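Local structure of N-acetyltransferase family protein (Bacillus anthracis, 3LNB) at residues I50-L55 with L143-K148; L106-M111 with I226-V231; V165-E170 with G189-E194. The protein catalyses the transfer of an acetyl group from acetyl-coenzyme A to arylamines, and inactivates the antibiotic sulfamethoxazole. The protein carries 1 engineered substitution. All blocks are in the same frame, centred on the assembly; numbering follows the deposited sequence.

Contact 1 (I50-L55 with L143-K148). With FMT (formic acid), chain D.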
# COMPACT_ATOMS: atom_id res chain seq x y z
N ILE A 50 2.37 -7.35 19.53
CA ILE A 50 3.02 -7.44 18.24
C ILE A 50 4.48 -7.08 18.33
O ILE A 50 4.83 -5.97 18.74
CB ILE A 50 2.35 -6.51 17.22
CG1 ILE A 50 0.90 -6.93 17.00
CG2 ILE A 50 3.12 -6.55 15.90
CD1 ILE A 50 0.75 -8.36 16.54
N THR A 51 5.35 -8.02 17.96
CA THR A 51 6.78 -7.77 18.00
C THR A 51 7.32 -7.71 16.58
O THR A 51 6.58 -7.95 15.61
CB THR A 51 7.53 -8.88 18.78
OG1 THR A 51 7.36 -10.14 18.10
CG2 THR A 51 6.99 -8.99 20.20
N PHE A 52 8.60 -7.40 16.45
CA PHE A 52 9.22 -7.30 15.14
C PHE A 52 8.95 -8.52 14.26
O PHE A 52 8.59 -8.39 13.09
CB PHE A 52 10.73 -7.10 15.29
CG PHE A 52 11.45 -6.98 13.98
CD1 PHE A 52 11.38 -5.80 13.24
CD2 PHE A 52 12.19 -8.04 13.48
CE1 PHE A 52 12.03 -5.69 12.02
CE2 PHE A 52 12.85 -7.94 12.26
CZ PHE A 52 12.77 -6.76 11.53
N ASN A 53 9.13 -9.70 14.83
CA ASN A 53 8.92 -10.93 14.08
C ASN A 53 7.48 -11.11 13.62
O ASN A 53 7.22 -11.94 12.76
CB ASN A 53 9.37 -12.15 14.88
CG ASN A 53 10.88 -12.21 15.07
OD1 ASN A 53 11.64 -11.51 14.38
ND2 ASN A 53 11.33 -13.04 16.00
N ASP A 54 6.55 -10.33 14.17
CA ASP A 54 5.14 -10.43 13.80
C ASP A 54 4.74 -9.52 12.64
O ASP A 54 3.58 -9.55 12.19
CB ASP A 54 4.25 -10.09 15.00
CG ASP A 54 4.39 -11.09 16.13
OD1 ASP A 54 4.16 -12.29 15.88
OD2 ASP A 54 4.72 -10.68 17.27
N LEU A 55 5.68 -8.71 12.16
CA LEU A 55 5.40 -7.78 11.08
C LEU A 55 5.06 -8.45 9.75
O LEU A 55 4.27 -7.93 8.97
CB LEU A 55 6.59 -6.82 10.90
CG LEU A 55 6.82 -5.86 12.07
CD1 LEU A 55 8.09 -5.05 11.86
CD2 LEU A 55 5.62 -4.95 12.22
N LEU A 143 10.91 2.07 9.83
CA LEU A 143 10.95 1.51 11.17
C LEU A 143 12.37 1.34 11.67
O LEU A 143 13.23 0.84 10.94
CB LEU A 143 10.27 0.13 11.20
CG LEU A 143 10.54 -0.71 12.46
CD1 LEU A 143 9.66 -0.21 13.59
CD2 LEU A 143 10.26 -2.18 12.20
N HIS A 144 12.62 1.76 12.91
CA HIS A 144 13.94 1.61 13.50
C HIS A 144 13.82 0.51 14.55
O HIS A 144 13.05 0.62 15.50
CB HIS A 144 14.40 2.90 14.18
CG HIS A 144 15.85 2.88 14.55
ND1 HIS A 144 16.85 2.93 13.60
CD2 HIS A 144 16.47 2.74 15.75
CE1 HIS A 144 18.03 2.83 14.20
NE2 HIS A 144 17.82 2.71 15.50
N HIS A 145 14.60 -0.56 14.37
CA HIS A 145 14.56 -1.68 15.29
C HIS A 145 15.93 -2.29 15.51
O HIS A 145 16.59 -2.72 14.56
CB HIS A 145 13.60 -2.75 14.75
CG HIS A 145 13.57 -4.00 15.57
ND1 HIS A 145 13.02 -4.05 16.83
CD2 HIS A 145 14.06 -5.24 15.33
CE1 HIS A 145 13.18 -5.26 17.33
NE2 HIS A 145 13.81 -6.00 16.44
N ASN A 146 16.36 -2.34 16.77
CA ASN A 146 17.66 -2.91 17.12
C ASN A 146 18.79 -2.32 16.29
O ASN A 146 19.55 -3.06 15.66
CB ASN A 146 17.64 -4.43 16.91
CG ASN A 146 16.80 -5.15 17.93
OD1 ASN A 146 16.71 -6.38 17.91
ND2 ASN A 146 16.17 -4.39 18.83
N LYS A 147 18.87 -1.00 16.27
CA LYS A 147 19.91 -0.29 15.54
C LYS A 147 19.84 -0.40 14.02
O LYS A 147 20.78 -0.02 13.32
CB LYS A 147 21.28 -0.78 16.01
CG LYS A 147 21.45 -0.75 17.52
CD LYS A 147 22.92 -0.83 17.88
CE LYS A 147 23.56 -2.07 17.31
NZ LYS A 147 25.04 -2.02 17.45
N LYS A 148 18.72 -0.90 13.50
CA LYS A 148 18.57 -1.05 12.06
C LYS A 148 17.29 -0.40 11.53
O LYS A 148 16.26 -0.39 12.22
CB LYS A 148 18.57 -2.53 11.68
CG LYS A 148 19.93 -3.20 11.79
CD LYS A 148 19.86 -4.61 11.25
CE LYS A 148 19.61 -5.62 12.35
NZ LYS A 148 20.89 -5.93 13.05
C FMT D . 1.38 -4.06 21.49
O1 FMT D . 0.18 -3.90 21.60
O2 FMT D . 1.86 -4.95 20.61

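Contact 2 (L106-M111 with I226-V231)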
# COMPACT_ATOMS: atom_id res chain seq x y z
N LEU A 106 -1.47 1.74 9.03
CA LEU A 106 -0.46 0.85 9.59
C LEU A 106 0.46 1.63 10.51
O LEU A 106 0.91 1.12 11.54
CB LEU A 106 0.35 0.18 8.47
CG LEU A 106 1.50 -0.73 8.92
CD1 LEU A 106 0.96 -1.82 9.84
CD2 LEU A 106 2.17 -1.35 7.70
N TYR A 107 0.76 2.88 10.14
CA TYR A 107 1.62 3.72 10.97
C TYR A 107 1.00 3.84 12.36
O TYR A 107 1.65 3.55 13.37
CB TYR A 107 1.78 5.11 10.35
CG TYR A 107 2.26 6.16 11.34
CD1 TYR A 107 3.61 6.23 11.72
CD2 TYR A 107 1.36 7.03 11.96
CE1 TYR A 107 4.04 7.14 12.69
CE2 TYR A 107 1.78 7.94 12.93
CZ TYR A 107 3.12 7.99 13.29
OH TYR A 107 3.52 8.85 14.29
N TYR A 108 -0.25 4.28 12.41
CA TYR A 108 -0.94 4.44 13.68
C TYR A 108 -0.94 3.14 14.46
O TYR A 108 -0.67 3.13 15.66
CB TYR A 108 -2.38 4.92 13.47
CG TYR A 108 -2.48 6.38 13.08
CD1 TYR A 108 -1.90 7.37 13.88
CD2 TYR A 108 -3.15 6.78 11.93
CE1 TYR A 108 -1.98 8.72 13.54
CE2 TYR A 108 -3.23 8.13 11.57
CZ TYR A 108 -2.65 9.09 12.38
OH TYR A 108 -2.74 10.43 12.05
N PHE A 109 -1.23 2.04 13.77
CA PHE A 109 -1.27 0.74 14.43
C PHE A 109 0.09 0.41 15.06
O PHE A 109 0.16 0.05 16.24
CB PHE A 109 -1.63 -0.37 13.43
CG PHE A 109 -1.73 -1.73 14.06
CD1 PHE A 109 -2.74 -2.03 14.97
CD2 PHE A 109 -0.79 -2.71 13.77
CE1 PHE A 109 -2.81 -3.28 15.57
CE2 PHE A 109 -0.85 -3.97 14.37
CZ PHE A 109 -1.86 -4.26 15.27
N LEU A 110 1.15 0.54 14.28
CA LEU A 110 2.49 0.24 14.78
C LEU A 110 2.91 1.17 15.92
O LEU A 110 3.69 0.78 16.79
CB LEU A 110 3.51 0.30 13.64
CG LEU A 110 3.34 -0.78 12.56
CD1 LEU A 110 4.47 -0.68 11.54
CD2 LEU A 110 3.33 -2.16 13.21
N MET A 111 2.39 2.40 15.92
CA MET A 111 2.71 3.33 17.00
C MET A 111 2.03 2.79 18.26
O MET A 111 2.63 2.76 19.33
CB MET A 111 2.20 4.74 16.69
CG MET A 111 3.09 5.56 15.74
SD MET A 111 4.73 6.01 16.41
CE MET A 111 4.27 7.33 17.55
N ILE A 226 7.14 13.07 7.52
CA ILE A 226 5.97 13.82 7.07
C ILE A 226 4.80 13.65 8.04
O ILE A 226 4.60 12.57 8.61
CB ILE A 226 5.53 13.39 5.65
CG1 ILE A 226 5.14 11.91 5.64
CG2 ILE A 226 6.66 13.66 4.67
CD1 ILE A 226 4.72 11.40 4.27
N ASP A 227 4.04 14.72 8.22
CA ASP A 227 2.90 14.71 9.13
C ASP A 227 1.58 14.52 8.40
O ASP A 227 1.56 14.30 7.19
CB ASP A 227 2.88 16.00 9.96
CG ASP A 227 2.66 17.24 9.11
OD1 ASP A 227 2.80 18.35 9.67
OD2 ASP A 227 2.33 17.13 7.91
N GLU A 228 0.47 14.59 9.14
CA GLU A 228 -0.85 14.40 8.56
C GLU A 228 -1.20 15.47 7.53
O GLU A 228 -1.85 15.18 6.51
CB GLU A 228 -1.91 14.36 9.68
CG GLU A 228 -3.24 13.74 9.28
CD GLU A 228 -3.66 12.57 10.17
OE1 GLU A 228 -4.02 12.80 11.35
OE2 GLU A 228 -3.61 11.41 9.70
N GLN A 229 -0.77 16.70 7.76
CA GLN A 229 -1.06 17.77 6.81
C GLN A 229 -0.42 17.45 5.46
O GLN A 229 -1.06 17.60 4.42
CB GLN A 229 -0.55 19.11 7.33
CG GLN A 229 -1.36 20.29 6.81
CD GLN A 229 -1.00 21.60 7.47
OE1 GLN A 229 -0.67 21.64 8.67
NE2 GLN A 229 -1.09 22.68 6.71
N LYS A 230 0.83 17.01 5.48
CA LYS A 230 1.54 16.67 4.24
C LYS A 230 0.82 15.49 3.59
O LYS A 230 0.64 15.46 2.38
CB LYS A 230 2.99 16.29 4.54
CG LYS A 230 3.74 15.63 3.38
CD LYS A 230 3.92 16.56 2.18
CE LYS A 230 4.70 15.86 1.07
NZ LYS A 230 4.89 16.71 -0.15
N VAL A 231 0.43 14.52 4.40
CA VAL A 231 -0.29 13.36 3.89
C VAL A 231 -1.60 13.82 3.25
O VAL A 231 -2.03 13.25 2.25
CB VAL A 231 -0.55 12.33 5.01
CG1 VAL A 231 -1.53 11.27 4.53
CG2 VAL A 231 0.76 11.66 5.40

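Contact 3 (V165-E170 with G189-E194)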
# COMPACT_ATOMS: atom_id res chain seq x y z
N VAL A 165 11.81 -4.37 4.71
CA VAL A 165 12.94 -4.41 3.79
C VAL A 165 14.08 -3.63 4.44
O VAL A 165 14.00 -2.41 4.61
CB VAL A 165 12.57 -3.78 2.43
CG1 VAL A 165 13.67 -4.04 1.41
CG2 VAL A 165 11.24 -4.36 1.94
N PRO A 166 15.16 -4.33 4.80
CA PRO A 166 16.32 -3.71 5.45
C PRO A 166 17.15 -2.76 4.61
O PRO A 166 17.43 -3.03 3.45
CB PRO A 166 17.14 -4.91 5.91
CG PRO A 166 16.91 -5.89 4.78
CD PRO A 166 15.41 -5.76 4.53
N PHE A 167 17.53 -1.64 5.22
CA PHE A 167 18.37 -0.64 4.57
C PHE A 167 19.75 -1.25 4.29
O PHE A 167 20.49 -0.75 3.45
CB PHE A 167 18.55 0.58 5.48
CG PHE A 167 17.44 1.59 5.39
CD1 PHE A 167 16.11 1.21 5.50
CD2 PHE A 167 17.74 2.95 5.24
CE1 PHE A 167 15.09 2.15 5.47
CE2 PHE A 167 16.72 3.91 5.21
CZ PHE A 167 15.39 3.51 5.33
N SER A 168 20.08 -2.32 5.00
CA SER A 168 21.37 -2.97 4.81
C SER A 168 21.46 -3.59 3.41
O SER A 168 22.53 -4.06 3.01
CB SER A 168 21.63 -4.01 5.90
OG SER A 168 20.50 -4.83 6.09
N GLY A 169 20.35 -3.62 2.69
CA GLY A 169 20.36 -4.12 1.33
C GLY A 169 20.07 -5.57 0.97
O GLY A 169 19.93 -5.88 -0.22
N GLU A 170 19.97 -6.46 1.96
CA GLU A 170 19.69 -7.87 1.64
C GLU A 170 18.37 -7.97 0.86
O GLU A 170 17.45 -7.16 1.05
CB GLU A 170 19.64 -8.72 2.93
CG GLU A 170 19.68 -10.25 2.70
CD GLU A 170 20.09 -11.07 3.93
OE1 GLU A 170 19.44 -10.92 4.99
OE2 GLU A 170 21.07 -11.87 3.85
N GLY A 189 15.09 11.65 -4.74
CA GLY A 189 15.40 11.23 -3.38
C GLY A 189 16.83 10.84 -3.06
O GLY A 189 17.76 11.07 -3.84
N THR A 190 17.00 10.23 -1.89
CA THR A 190 18.30 9.79 -1.41
C THR A 190 18.38 8.26 -1.36
O THR A 190 19.47 7.69 -1.33
CB THR A 190 18.57 10.33 0.01
OG1 THR A 190 17.46 10.02 0.86
CG2 THR A 190 18.73 11.84 -0.02
N HIS A 191 17.22 7.62 -1.35
CA HIS A 191 17.15 6.16 -1.30
C HIS A 191 16.15 5.67 -2.34
O HIS A 191 15.33 6.44 -2.84
CB HIS A 191 16.67 5.68 0.08
CG HIS A 191 17.51 6.17 1.22
ND1 HIS A 191 17.72 7.51 1.48
CD2 HIS A 191 18.17 5.49 2.20
CE1 HIS A 191 18.47 7.64 2.56
NE2 HIS A 191 18.75 6.43 3.02
N ILE A 192 16.22 4.38 -2.65
CA ILE A 192 15.32 3.78 -3.61
C ILE A 192 14.98 2.37 -3.17
O ILE A 192 15.72 1.73 -2.42
CB ILE A 192 15.95 3.67 -5.03
CG1 ILE A 192 17.22 2.81 -4.97
CG2 ILE A 192 16.25 5.04 -5.59
CD1 ILE A 192 17.82 2.51 -6.33
N LEU A 193 13.83 1.90 -3.62
CA LEU A 193 13.41 0.54 -3.37
C LEU A 193 13.39 0.00 -4.79
O LEU A 193 12.68 0.53 -5.64
CB LEU A 193 12.01 0.47 -2.76
CG LEU A 193 11.44 -0.96 -2.69
CD1 LEU A 193 10.34 -1.04 -1.65
CD2 LEU A 193 10.92 -1.38 -4.05
N GLU A 194 14.21 -1.00 -5.05
CA GLU A 194 14.26 -1.61 -6.37
C GLU A 194 13.52 -2.93 -6.29
O GLU A 194 13.34 -3.48 -5.20
CB GLU A 194 15.70 -1.86 -6.82
CG GLU A 194 16.48 -0.59 -7.09
CD GLU A 194 17.75 -0.86 -7.88
OE1 GLU A 194 18.65 -1.55 -7.35
OE2 GLU A 194 17.84 -0.38 -9.02

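Contact 1 (I50-L55 with L143-K148)
Phe52 and His145 lie almost flat on one another, their ring planes only 7° apart. The pair is an offset stack with 4.3 Å between centroids. The slip lays Phe52 CG over the CD2 side of the imidazole, 3.4 Å from His145 CD2, and CB nearer its centre. Phe52 CB is 3.7 Å from the centroid of the His145 ring and makes a CH-pi contact. On both residues CG is anti to the backbone N (chi1 -179° in Phe52), which brings the two rings face to face between loop and strand. The other imidazole face is covered by Asn146 CG, within the type I' turn from His145 to Lys148 that joins strands 131-145 and 148-152 as a hairpin. Leu143 CD2 meets the edge of the Phe52 ring, 3.9 Å from Phe52 CD1. The same methyl meets Leu55 CD1 tip to tip.

The loop before helix 55-65 is held in shape by Asp54. Its OD2 accepts from Thr51 N on the anti lone pair and from Thr51 OG1 from above the carboxylate plane. Ile50 N donates a nearly straight hydrogen bond (173°) to formic acid O2 at 2.7 Å. This formic acid, probably from the crystallisation liquor, is also bound by Gln36 NE2. Loop and hairpin end meet through ring stacking and methyl packing alone; the polar bonds of each segment go to its own residues or to other partners.

Contact 2 (L106-M111 with I226-V231)
Tyr108 reaches from helix 99-112 to Glu228 at the start of helix 228-240. Its CB does not aim straight at the second helix, but the ring end comes nearer. With chi1 at -75°, CG is anti to the carbonyl carbon and lies beside the backbone N. One ring face is met near its rim by Tyr107 CD2. Leu35 of helix 34-42 also packs on this side chain. Farther out, Tyr108 CE2 is 3.8 Å from Glu228 OE2, which lies at the ring edge. Tyr108 CZ is 3.7 Å from Glu228 OE2. At the tip, Tyr108 OH donates a hydrogen bond to Glu228 OE2 at 2.7 Å. The hydroxyl meets this oxygen from above the carboxylate plane, 37° out of it. Ring and carboxylate planes are 50° apart. Glu228 OE1 is almost as near, 2.8 Å from Tyr108 OH.

Asp227 OD2 caps the second helix by accepting from Lys230 N at 2.9 Å. Lys230 NZ forms a salt bridge with Asp136 of strand 131-145. The contact thus pairs an Asp N-cap with a surface tyrosine-to-glutamate hydrogen bond, which links helix 99-112 to the first turn of helix 228-240, just after strand 216-225 of the large sheet.

Contact 3 (V165-E170 with G189-E194)
Phe167 and His191 bring together two distant parts of the large antiparallel sheet. Phe167 follows strand 165-166, an outermost strand of that sheet, and His191 begins strand 191-196. Four strands, 148-152, 131-145, 116-126 and 216-225, lie between these two in the order. Contact between strands so far apart implies a strongly curled sheet, consistent with the beta-barrel domain of arylamine N-acetyltransferases.

Along 189-194, Gly189 leads into a classic beta bulge formed by Thr190 and His191, both facing Phe221 of strand 216-225 and tied to it by backbone hydrogen bonds. Thr190 OG1 shares a hydrogen bond with His191 ND1, 2.6 Å long. OG1 lies at the edge of the imidazole, in its plane, so this bond restrains the rotation of the ring. His191 carries the contact. Its chi1 of -56° sets CG anti to the carbonyl carbon, and CD2 and NE2 of the ring face Phe167. The imidazole also meets the Phe221 ring and packs on Leu223. Ile192 continues the strand and forms backbone hydrogen bonds with Arg182 of strand 177-182. Leu193 packs on Tyr179, Ile181 and Tyr219, while Val165 also packs on Ile181. Glu194 OE1 ends the segment in a salt bridge with Arg180.

On the other side, a type I turn from Pro166 to Gly169 carries Phe167. Gly169 N donates to Pro166 O at 3.1 Å, closing the turn. Phe167 touches Asp149 and Val151 of strand 148-152 and Leu223 of strand 216-225, with 131-145 and 116-126 between those strands in the order. The rings of Phe167 and His191 are inclined to each other obliquely. Their nearest atoms are Phe167 CE2 and His191 CD2, at 3.7 Å.

Overall arrangement
Contacts 1 and 3 both reach the large antiparallel sheet, through strand 131-145 and through strands 165-166 and 191-196. Contact 2 links two helices, 99-112 and 228-240. Centres of contacts 1 and 2 are about 17 Å apart. They touch where Leu55 CD2 packs 3.7 Å from Leu110 CD2. Contacts 1 and 3 have centres about 16 Å apart, and contacts 2 and 3 about 20 Å, without touching. Along the chain, contacts 1 and 2 interleave. Contact 3 follows contact 1 and falls between the two segments of contact 2. Contacts 1 and 2 thus join the helical part to the sheet through the Leu55-Leu110 packing, while contact 3 joins strands within the sheet.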